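Local coordinates for CMP/dCMP-type deaminase domain-containing protein (Aspergillus oryzae RIB40, PDB 7DRY), which probably deaminates a pyrimidine intermediate of riboflavin biosynthesis, as a zinc-dependent enzyme of the cytidine deaminase (CDA) fold, at residues E11-A16 with L168-A173; H61-C66 with M95-E100; G103-L106 with L110-V113. All coordinates share one frame; numbering follows the deposited sequence.

Contact 1 of 3, residues E11-A16 with L168-A173; sequences ECLSLA and LEVAVA
L13 and A16, one helical turn apart in 11-16, meet a single side chain of 168-173, that of V170, and the contact between them is wholly apolar. The closest approach is from L13 CD1 to V170 CB, at 3.7 Å. The two side chains cross obliquely, and L13 CD1 lies against the branch point of the valine, 3.9 Å from V170 CG1 and 3.7 Å from V170 CG2. With L13 CG anti to the backbone N (chi1 -165°), the leucine end comes nearer to the other helix than the direction of its first bond would suggest. The CB of A16 points at the partner helix and comes to 3.9 Å from V170 CG1. V170 CG1 is therefore shared by A16 and L13, while CG2 meets L13. The small area buried between the segments, 128 Å² in all, reflects how few side chains take part.

In the fold, this joins the helix 5-16, which precedes the first strand of the CDA-type sheet, to the helix 164-171, which follows the last one. Helix 5-16 covers a face of the mixed five-stranded sheet, with C12 and L15 resting on I31 of strand 29-36; helix 164-171 packs beside it, over the corner that the chain turns at T98 and M99.

Polar interactions belong to each helix and its surroundings. Within 11-16 the helical bonds include A16 N to C12 O at 2.9 Å, and in the other segment V172 N reaches L168 O at 3.0 Å, just where V172 departs from helical backbone angles. R27 takes up the end of this second helix by binding V170 O, and the side chains of E11 and E169 form salt bridges with K7 and R165 of their own helices.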
# COMPACT_ATOMS: atom_id res chain seq x y z
N GLU A 11 -5.02 11.07 2.83
CA GLU A 11 -3.84 11.51 2.11
C GLU A 11 -3.44 10.48 1.06
O GLU A 11 -3.02 10.85 -0.05
CB GLU A 11 -2.70 11.77 3.10
CG GLU A 11 -2.95 12.99 4.00
CD GLU A 11 -1.99 13.10 5.17
OE1 GLU A 11 -1.16 12.19 5.36
OE2 GLU A 11 -2.07 14.11 5.90
N CYS A 12 -3.59 9.20 1.38
CA CYS A 12 -3.34 8.16 0.39
C CYS A 12 -4.31 8.29 -0.78
O CYS A 12 -3.94 8.06 -1.94
CB CYS A 12 -3.54 6.80 1.06
SG CYS A 12 -2.15 6.26 2.09
N LEU A 13 -5.57 8.63 -0.48
CA LEU A 13 -6.54 8.78 -1.56
C LEU A 13 -6.19 9.96 -2.47
O LEU A 13 -6.35 9.87 -3.69
CB LEU A 13 -7.95 8.92 -0.98
CG LEU A 13 -9.11 8.72 -1.95
CD1 LEU A 13 -9.04 7.35 -2.62
CD2 LEU A 13 -10.42 8.89 -1.20
N SER A 14 -5.68 11.05 -1.90
CA SER A 14 -5.23 12.16 -2.72
C SER A 14 -4.10 11.74 -3.65
O SER A 14 -4.05 12.16 -4.82
CB SER A 14 -4.78 13.30 -1.82
OG SER A 14 -5.91 13.89 -1.22
N LEU A 15 -3.18 10.91 -3.15
CA LEU A 15 -2.13 10.35 -4.00
C LEU A 15 -2.71 9.49 -5.11
O LEU A 15 -2.29 9.57 -6.26
CB LEU A 15 -1.15 9.52 -3.16
CG LEU A 15 -0.20 10.36 -2.32
CD1 LEU A 15 0.50 9.47 -1.31
CD2 LEU A 15 0.83 11.06 -3.21
N ALA A 16 -3.69 8.65 -4.77
CA ALA A 16 -4.32 7.78 -5.75
C ALA A 16 -4.91 8.58 -6.90
O ALA A 16 -4.94 8.09 -8.04
CB ALA A 16 -5.42 6.96 -5.08
N LEU A 168 -13.02 3.10 -3.38
CA LEU A 168 -13.37 2.31 -4.56
C LEU A 168 -13.70 3.19 -5.75
O LEU A 168 -13.28 2.89 -6.88
CB LEU A 168 -14.54 1.38 -4.23
CG LEU A 168 -14.20 0.27 -3.25
CD1 LEU A 168 -15.45 -0.38 -2.70
CD2 LEU A 168 -13.31 -0.77 -3.93
N GLU A 169 -14.44 4.28 -5.53
CA GLU A 169 -14.79 5.17 -6.64
C GLU A 169 -13.54 5.71 -7.32
O GLU A 169 -13.48 5.79 -8.55
CB GLU A 169 -15.65 6.35 -6.16
CG GLU A 169 -17.01 5.97 -5.56
CD GLU A 169 -18.08 5.65 -6.57
OE1 GLU A 169 -17.77 5.60 -7.78
OE2 GLU A 169 -19.23 5.45 -6.15
N VAL A 170 -12.54 6.11 -6.53
CA VAL A 170 -11.29 6.57 -7.11
C VAL A 170 -10.57 5.42 -7.80
O VAL A 170 -10.10 5.55 -8.94
CB VAL A 170 -10.42 7.22 -6.01
CG1 VAL A 170 -8.99 7.45 -6.51
CG2 VAL A 170 -11.06 8.53 -5.52
N ALA A 171 -10.51 4.27 -7.13
CA ALA A 171 -9.72 3.15 -7.64
C ALA A 171 -10.15 2.74 -9.04
O ALA A 171 -9.30 2.48 -9.91
CB ALA A 171 -9.82 1.96 -6.69
N VAL A 172 -11.45 2.64 -9.29
CA VAL A 172 -11.95 2.09 -10.55
C VAL A 172 -12.47 3.17 -11.50
O VAL A 172 -13.26 2.88 -12.40
CB VAL A 172 -12.99 0.97 -10.34
CG1 VAL A 172 -12.40 -0.15 -9.47
CG2 VAL A 172 -14.27 1.52 -9.73
N ALA A 173 -12.01 4.41 -11.33
CA ALA A 173 -12.50 5.54 -12.11
C ALA A 173 -12.39 5.32 -13.62
O ALA A 173 -13.22 5.83 -14.38
CB ALA A 173 -11.70 6.79 -11.75

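Contact 2 of 3, residues H61-C66 with M95-E100; sequences HAEQCC and MYVTME. With ZN (zinc ion), chain B; SO4 (sulfate ion), chain C.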
# COMPACT_ATOMS: atom_id res chain seq x y z
N HIS A 61 2.09 -0.80 -9.20
CA HIS A 61 1.14 -0.58 -8.11
C HIS A 61 1.65 0.49 -7.15
O HIS A 61 2.81 0.90 -7.19
CB HIS A 61 0.91 -1.89 -7.36
CG HIS A 61 0.03 -2.85 -8.10
ND1 HIS A 61 -0.52 -3.96 -7.49
CD2 HIS A 61 -0.37 -2.89 -9.39
CE1 HIS A 61 -1.24 -4.63 -8.38
NE2 HIS A 61 -1.16 -4.00 -9.54
N ALA A 62 0.76 0.96 -6.27
CA ALA A 62 1.12 2.05 -5.36
C ALA A 62 2.24 1.66 -4.41
O ALA A 62 3.19 2.43 -4.20
CB ALA A 62 -0.11 2.47 -4.56
N GLU A 63 2.11 0.49 -3.77
CA GLU A 63 3.13 0.07 -2.81
C GLU A 63 4.45 -0.17 -3.50
O GLU A 63 5.52 0.14 -2.96
CB GLU A 63 2.67 -1.21 -2.09
CG GLU A 63 1.28 -1.13 -1.46
CD GLU A 63 0.17 -1.65 -2.38
OE1 GLU A 63 -0.10 -1.05 -3.44
OE2 GLU A 63 -0.46 -2.66 -2.04
N GLN A 64 4.38 -0.74 -4.71
CA GLN A 64 5.56 -0.91 -5.55
C GLN A 64 6.24 0.43 -5.82
O GLN A 64 7.45 0.57 -5.64
CB GLN A 64 5.10 -1.56 -6.87
CG GLN A 64 6.17 -1.78 -7.92
CD GLN A 64 5.60 -2.46 -9.16
OE1 GLN A 64 4.38 -2.58 -9.32
NE2 GLN A 64 6.48 -2.92 -10.03
N CYS A 65 5.47 1.43 -6.25
CA CYS A 65 6.05 2.73 -6.53
C CYS A 65 6.59 3.39 -5.27
O CYS A 65 7.64 4.05 -5.30
CB CYS A 65 4.98 3.62 -7.17
SG CYS A 65 4.69 3.14 -8.90
N CYS A 66 5.89 3.23 -4.15
CA CYS A 66 6.36 3.80 -2.89
C CYS A 66 7.75 3.28 -2.54
O CYS A 66 8.66 4.05 -2.19
CB CYS A 66 5.35 3.44 -1.80
SG CYS A 66 5.72 4.10 -0.16
N MET A 95 2.99 1.06 6.68
CA MET A 95 2.51 1.51 5.38
C MET A 95 1.00 1.65 5.39
O MET A 95 0.28 0.72 5.77
CB MET A 95 2.95 0.58 4.25
CG MET A 95 2.58 1.14 2.88
SD MET A 95 3.03 0.07 1.50
CE MET A 95 4.77 0.48 1.33
N TYR A 96 0.52 2.83 5.01
CA TYR A 96 -0.88 3.07 4.72
C TYR A 96 -1.10 2.92 3.22
O TYR A 96 -0.27 3.35 2.42
CB TYR A 96 -1.28 4.48 5.15
CG TYR A 96 -1.29 4.69 6.64
CD1 TYR A 96 -0.14 5.10 7.32
CD2 TYR A 96 -2.45 4.49 7.38
CE1 TYR A 96 -0.15 5.29 8.70
CE2 TYR A 96 -2.47 4.67 8.75
CZ TYR A 96 -1.33 5.08 9.41
OH TYR A 96 -1.35 5.27 10.76
N VAL A 97 -2.21 2.29 2.85
CA VAL A 97 -2.53 2.11 1.44
C VAL A 97 -4.04 2.02 1.32
O VAL A 97 -4.69 1.47 2.21
CB VAL A 97 -1.79 0.87 0.88
CG1 VAL A 97 -2.11 -0.37 1.69
CG2 VAL A 97 -2.08 0.65 -0.58
N THR A 98 -4.62 2.61 0.27
CA THR A 98 -6.08 2.69 0.25
C THR A 98 -6.71 1.30 0.18
O THR A 98 -7.70 1.04 0.85
CB THR A 98 -6.61 3.61 -0.85
OG1 THR A 98 -6.17 3.16 -2.13
CG2 THR A 98 -6.17 5.05 -0.62
N MET A 99 -6.13 0.39 -0.62
CA MET A 99 -6.68 -0.95 -0.78
C MET A 99 -5.71 -1.99 -0.23
O MET A 99 -4.50 -1.75 -0.12
CB MET A 99 -6.98 -1.23 -2.26
CG MET A 99 -7.97 -0.24 -2.88
SD MET A 99 -8.49 -0.68 -4.54
CE MET A 99 -9.59 -2.07 -4.21
N GLU A 100 -6.26 -3.15 0.12
CA GLU A 100 -5.46 -4.26 0.64
C GLU A 100 -4.32 -4.58 -0.33
O GLU A 100 -4.55 -4.67 -1.54
CB GLU A 100 -6.37 -5.50 0.75
CG GLU A 100 -5.66 -6.77 1.15
CD GLU A 100 -6.55 -7.99 1.00
OE1 GLU A 100 -7.71 -7.83 0.58
OE2 GLU A 100 -6.09 -9.11 1.28
ZN ZN B . -0.36 -4.70 -5.59
S SO4 C . -2.19 -6.54 -12.52
O1 SO4 C . -2.20 -5.34 -11.67
O2 SO4 C . -2.57 -6.13 -13.87
O3 SO4 C . -0.86 -7.10 -12.54
O4 SO4 C . -3.16 -7.45 -11.92
O HOH W 1 -3.23 -2.06 -2.97
O HOH W 2 -2.58 -3.81 -4.77
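E63 lies across M95 and V97 of strand 95-97, at about a right angle to each. Its CB and CG meet M95 SD, with CG at 3.6 Å, and its chain bends at chi2. V97 CG2 lies along the chain from CG to both carboxylate oxygens, 3.7 Å from E63 CD. M95 extends until its bend at chi3, which carries CE to 4.0 Å from C66 SG, one turn further along the helix. Helix 62-66 and strand 95-97 run at 141° to each other, and their side chains form part of the interface between helix 62-73 and the central sheet.

H61, at the N-cap position, is tied to the first helical turn by its N, which donates to Q64 OE1 (2.9 Å, 164°). Its ND1 bonds the zinc ion at 2.0 Å, beside the thiolates of C102 and C112 and water 2. H61 NE2 donates to O1 of a sulfate, in the ring plane at 2.7 Å, so both ring nitrogens fix the imidazole's rotation.

Water 1, distinct from zinc-bound water 2, sits between E63 OE2 (3.0 Å) and M99 O, able to donate to each but not to every acceptor around it. E63 OE2 is 4.1 Å from the zinc, unbonded, and the apolar flank would limit its movement. H61-A62-E63 matches the HxE motif, whose glutamate in relatives shuttles protons to and from the zinc-bound water.

Contact 3 of 3, residues G103-L106 with L110-V113; sequences GKRL and LPCV. With ZN (zinc ion), chain B; SO4 (sulfate ion), chain C.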
# COMPACT_ATOMS: atom_id res chain seq x y z
N GLY A 103 -1.81 -10.08 -3.23
CA GLY A 103 -1.00 -11.26 -3.06
C GLY A 103 -0.87 -12.07 -4.33
O GLY A 103 -0.15 -13.07 -4.38
N LYS A 104 -1.58 -11.63 -5.37
CA LYS A 104 -1.58 -12.24 -6.68
C LYS A 104 -1.84 -11.13 -7.69
O LYS A 104 -2.60 -10.20 -7.40
CB LYS A 104 -2.68 -13.31 -6.78
CG LYS A 104 -2.69 -14.08 -8.08
CD LYS A 104 -3.25 -15.49 -7.89
CE LYS A 104 -3.68 -16.09 -9.22
NZ LYS A 104 -5.15 -15.94 -9.43
N ARG A 105 -1.20 -11.21 -8.85
CA ARG A 105 -1.40 -10.23 -9.90
C ARG A 105 -1.69 -10.94 -11.22
O ARG A 105 -1.25 -12.07 -11.44
CB ARG A 105 -0.17 -9.31 -10.05
CG ARG A 105 -0.02 -8.34 -8.90
CD ARG A 105 1.13 -7.36 -9.11
NE ARG A 105 0.94 -6.54 -10.30
CZ ARG A 105 1.67 -5.48 -10.61
NH1 ARG A 105 1.41 -4.81 -11.73
NH2 ARG A 105 2.65 -5.08 -9.81
N LEU A 106 -2.46 -10.26 -12.08
CA LEU A 106 -2.77 -10.83 -13.39
C LEU A 106 -1.55 -10.84 -14.29
O LEU A 106 -1.34 -11.79 -15.05
CB LEU A 106 -3.91 -10.05 -14.04
CG LEU A 106 -5.28 -10.45 -13.51
CD1 LEU A 106 -6.37 -9.56 -14.08
CD2 LEU A 106 -5.54 -11.90 -13.84
N LEU A 110 5.73 -9.28 -9.51
CA LEU A 110 5.68 -9.73 -8.13
C LEU A 110 4.58 -8.98 -7.38
O LEU A 110 4.51 -7.75 -7.48
CB LEU A 110 7.02 -9.46 -7.45
CG LEU A 110 7.16 -10.05 -6.05
CD1 LEU A 110 7.16 -11.58 -6.11
CD2 LEU A 110 8.42 -9.55 -5.36
N PRO A 111 3.71 -9.67 -6.65
CA PRO A 111 2.64 -8.95 -5.94
C PRO A 111 3.19 -8.10 -4.80
O PRO A 111 4.34 -8.22 -4.37
CB PRO A 111 1.72 -10.07 -5.44
CG PRO A 111 2.01 -11.23 -6.35
CD PRO A 111 3.49 -11.12 -6.63
N CYS A 112 2.33 -7.23 -4.30
CA CYS A 112 2.78 -6.19 -3.39
C CYS A 112 3.10 -6.76 -2.01
O CYS A 112 4.03 -6.31 -1.35
CB CYS A 112 1.68 -5.14 -3.28
SG CYS A 112 1.66 -4.02 -4.69
N VAL A 113 2.35 -7.78 -1.57
CA VAL A 113 2.63 -8.38 -0.27
C VAL A 113 4.03 -8.97 -0.24
O VAL A 113 4.75 -8.86 0.76
CB VAL A 113 1.54 -9.41 0.11
CG1 VAL A 113 2.00 -10.26 1.28
CG2 VAL A 113 0.25 -8.70 0.46
ZN ZN B . -0.36 -4.70 -5.59
S SO4 C . -2.19 -6.54 -12.52
O1 SO4 C . -2.20 -5.34 -11.67
O2 SO4 C . -2.57 -6.13 -13.87
O3 SO4 C . -0.86 -7.10 -12.54
O4 SO4 C . -3.16 -7.45 -11.92
O HOH W 3 3.40 -5.38 -7.04
O HOH W 2 -2.58 -3.81 -4.77
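R105 reaches across the loop to L110 and P111 with its aliphatic part and ends at a sulfate. Its CB, on the side of 110-113, is 3.4 Å from sulfate O3. CG comes next, packing on the proline, 4.0 Å from P111 CA. CD continues along the same neighbours, with L110 O at 3.8 Å and P111 CA only slightly farther. The bend at chi3 (60°) then turns the edge of the head group to the sulfate: NE donates to O3 at 2.9 Å in a nearly straight bond of 163°, the oxygen lying in the guanidinium plane. NH1 adds a weak bond to the same O3, and its stronger partner is the backbone oxygen of N59. NH2, on the far side of the head group, donates to water 3, which in turn donates to L110 O at 2.7 Å, so the water bridges the two segments. NH2 also bonds Q64 OE1, and the head group packs on H61, so several partners hold the guanidinium in place.

The anion has more than this one grip. L106 N donates to sulfate O4, and H61, S107 and N59 bond to it from outside the two segments. The sulfate probably comes from the crystallisation liquor, but a site of this kind near the zinc is consistent with a place for the substrate phosphate.

Behind the arginine, P111 CB presses on the backbone of G103, 3.5 Å from G103 C. The proline occupies the N-cap position before helix 112-117, and C112 then sends SG to the zinc ion at 2.3 Å. P101-C102 and C112 form the PC-x(n)-C half of the deaminase zinc signature, with nine residues between the cysteines, paired with the HAE half at H61-E63.

Contact 1 joins helices 5-16 and 164-171, and both other contacts fall between its segments in sequence, contact 2 closing before contact 3 opens. Contacts 2 and 3 have centres about 12 Å apart and touch where H61 CB lies 3.5 Å from C112 SG; together they build the zinc and anion site. The centres of contacts 1 and 2 are about 11 Å apart, and C12 and A171 pack on T98 and M99, but contact 1 stays about 12 Å from contact 3 at the nearest atoms. Strand 91-97 has helix 62-73 and the metal site on one face and helix 5-16 on the other, with helix 164-171 beside it at the strand's C-terminal end; contact 1 contributes no metal ligand.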